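Local coordinates for PAN2-PAN3 deadenylation complex catalytic subunit pan2 (Neurospora crassa, PDB 4CZX), which probably serves as the catalytic subunit of a cytoplasmic deadenylase that shortens mRNA poly(A) tails, represented here by its N-terminal WD40 domain, at residues Ser157-Lys160 with Cys166-Thr169. Sequence-based numbering, arbitrary orientation.
Sequences SFLK and CAAT
Two successive residues, S157 and F158, stand opposite the single residue A168 in a classic beta bulge that illustrates how one carbonyl can serve two successive amides. A168 O takes the N-H of S157 at 2.7 Å, lying nearly along the C=O axis, and a weak bond from F158 N at 3.4 Å. A168 N returns a bond to F158 O, closing the bulge; beyond it K160 and C166 exchange a bond in each direction.

On one face, the methyl of A168 meets the rim of the F158 ring almost in the ring plane, with CB of A168 3.9 Å from CB of F158 and 4.0 Å from CD1. The opposite face carries L159 and A167. CG of L159 stands beside its own backbone N (chi1 -64°); with CD1 running out anti to CA (chi2 170°), the other branch, CD2, turns back and presses on CB of A167 at 3.5 Å. A116 and S118 of strand 114-119 also touch this leucine. K160, extended throughout, carries NZ away from C166 to a salt bridge with D199, while S157 OG hydrogen-bonds with W132 NE1 and with a MES molecule probably from the crystallisation liquor. Strands 156-161 and 165-169 form the first hairpin of a four-stranded antiparallel blade, the unit of a WD40 beta-propeller.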
ATOM      1  N   SER A 157     -26.404 -24.119  17.255  1.00 29.13           N
ATOM      2  CA  SER A 157     -25.349 -23.267  17.808  1.00 28.32           C
ATOM      3  C   SER A 157     -24.106 -24.030  18.273  1.00 26.86           C
ATOM      4  O   SER A 157     -23.030 -23.441  18.375  1.00 25.00           O
ATOM      5  CB  SER A 157     -25.890 -22.447  18.982  1.00 26.32           C
ATOM      6  OG  SER A 157     -26.955 -21.608  18.557  1.00 25.33           O
ATOM      7  N   PHE A 158     -24.277 -25.313  18.594  1.00 26.12           N
ATOM      8  CA  PHE A 158     -23.187 -26.193  19.041  1.00 28.42           C
ATOM      9  C   PHE A 158     -23.366 -27.587  18.471  1.00 29.69           C
ATOM     10  O   PHE A 158     -24.499 -28.069  18.323  1.00 24.71           O
ATOM     11  CB  PHE A 158     -23.126 -26.342  20.572  1.00 25.62           C
ATOM     12  CG  PHE A 158     -22.831 -25.077  21.309  1.00 28.12           C
ATOM     13  CD1 PHE A 158     -23.863 -24.257  21.727  1.00 26.37           C
ATOM     14  CD2 PHE A 158     -21.532 -24.728  21.628  1.00 33.37           C
ATOM     15  CE1 PHE A 158     -23.602 -23.085  22.415  1.00 28.62           C
ATOM     16  CE2 PHE A 158     -21.270 -23.560  22.320  1.00 27.99           C
ATOM     17  CZ  PHE A 158     -22.305 -22.745  22.721  1.00 31.11           C
ATOM     18  N   LEU A 159     -22.235 -28.234  18.203  1.00 26.15           N
ATOM     19  CA  LEU A 159     -22.166 -29.642  17.820  1.00 30.81           C
ATOM     20  C   LEU A 159     -20.978 -30.267  18.530  1.00 30.75           C
ATOM     21  O   LEU A 159     -19.905 -29.673  18.556  1.00 27.43           O
ATOM     22  CB  LEU A 159     -22.001 -29.801  16.302  1.00 26.34           C
ATOM     23  CG  LEU A 159     -23.128 -29.314  15.383  1.00 27.74           C
ATOM     24  CD1 LEU A 159     -22.664 -29.326  13.926  1.00 27.55           C
ATOM     25  CD2 LEU A 159     -24.334 -30.220  15.547  1.00 28.27           C
ATOM     26  N   LYS A 160     -21.155 -31.446  19.119  1.00 28.61           N
ATOM     27  CA  LYS A 160     -19.998 -32.192  19.609  1.00 27.24           C
ATOM     28  C   LYS A 160     -20.266 -33.688  19.605  1.00 32.44           C
ATOM     29  O   LYS A 160     -21.318 -34.155  20.053  1.00 30.02           O
ATOM     30  CB  LYS A 160     -19.582 -31.725  21.013  1.00 29.18           C
ATOM     31  CG  LYS A 160     -18.400 -32.529  21.590  1.00 30.31           C
ATOM     32  CD  LYS A 160     -17.668 -31.783  22.704  1.00 33.90           C
ATOM     33  CE  LYS A 160     -16.601 -32.667  23.373  1.00 42.96           C
ATOM     34  NZ  LYS A 160     -15.816 -31.906  24.397  1.00 44.37           N
ATOM     35  N   CYS A 166     -24.056 -34.527  19.646  1.00 29.45           N
ATOM     36  CA  CYS A 166     -24.968 -33.746  20.463  1.00 29.50           C
ATOM     37  C   CYS A 166     -25.062 -32.353  19.882  1.00 31.77           C
ATOM     38  O   CYS A 166     -24.067 -31.624  19.760  1.00 28.00           O
ATOM     39  CB  CYS A 166     -24.521 -33.714  21.920  1.00 28.28           C
ATOM     40  SG  CYS A 166     -24.378 -35.367  22.646  1.00 35.47           S
ATOM     41  N   ALA A 167     -26.287 -31.994  19.522  1.00 30.01           N
ATOM     42  CA  ALA A 167     -26.531 -30.837  18.677  1.00 31.03           C
ATOM     43  C   ALA A 167     -27.448 -29.837  19.367  1.00 28.15           C
ATOM     44  O   ALA A 167     -28.651 -30.068  19.476  1.00 28.47           O
ATOM     45  CB  ALA A 167     -27.133 -31.284  17.357  1.00 27.82           C
ATOM     46  N   ALA A 168     -26.887 -28.717  19.813  1.00 27.61           N
ATOM     47  CA  ALA A 168     -27.700 -27.686  20.462  1.00 25.42           C
ATOM     48  C   ALA A 168     -28.300 -26.733  19.432  1.00 25.74           C
ATOM     49  O   ALA A 168     -27.577 -26.080  18.681  1.00 27.28           O
ATOM     50  CB  ALA A 168     -26.878 -26.916  21.474  1.00 30.04           C
ATOM     51  N   THR A 169     -29.627 -26.665  19.410  1.00 27.60           N
ATOM     52  CA  THR A 169     -30.326 -25.742  18.538  1.00 28.41           C
ATOM     53  C   THR A 169     -30.270 -24.340  19.102  1.00 28.95           C
ATOM     54  O   THR A 169     -29.961 -24.137  20.277  1.00 30.53           O
ATOM     55  CB  THR A 169     -31.806 -26.109  18.365  1.00 31.68           C
ATOM     56  OG1 THR A 169     -32.530 -25.683  19.525  1.00 32.31           O
ATOM     57  CG2 THR A 169     -31.971 -27.603  18.174  1.00 28.91           C
TER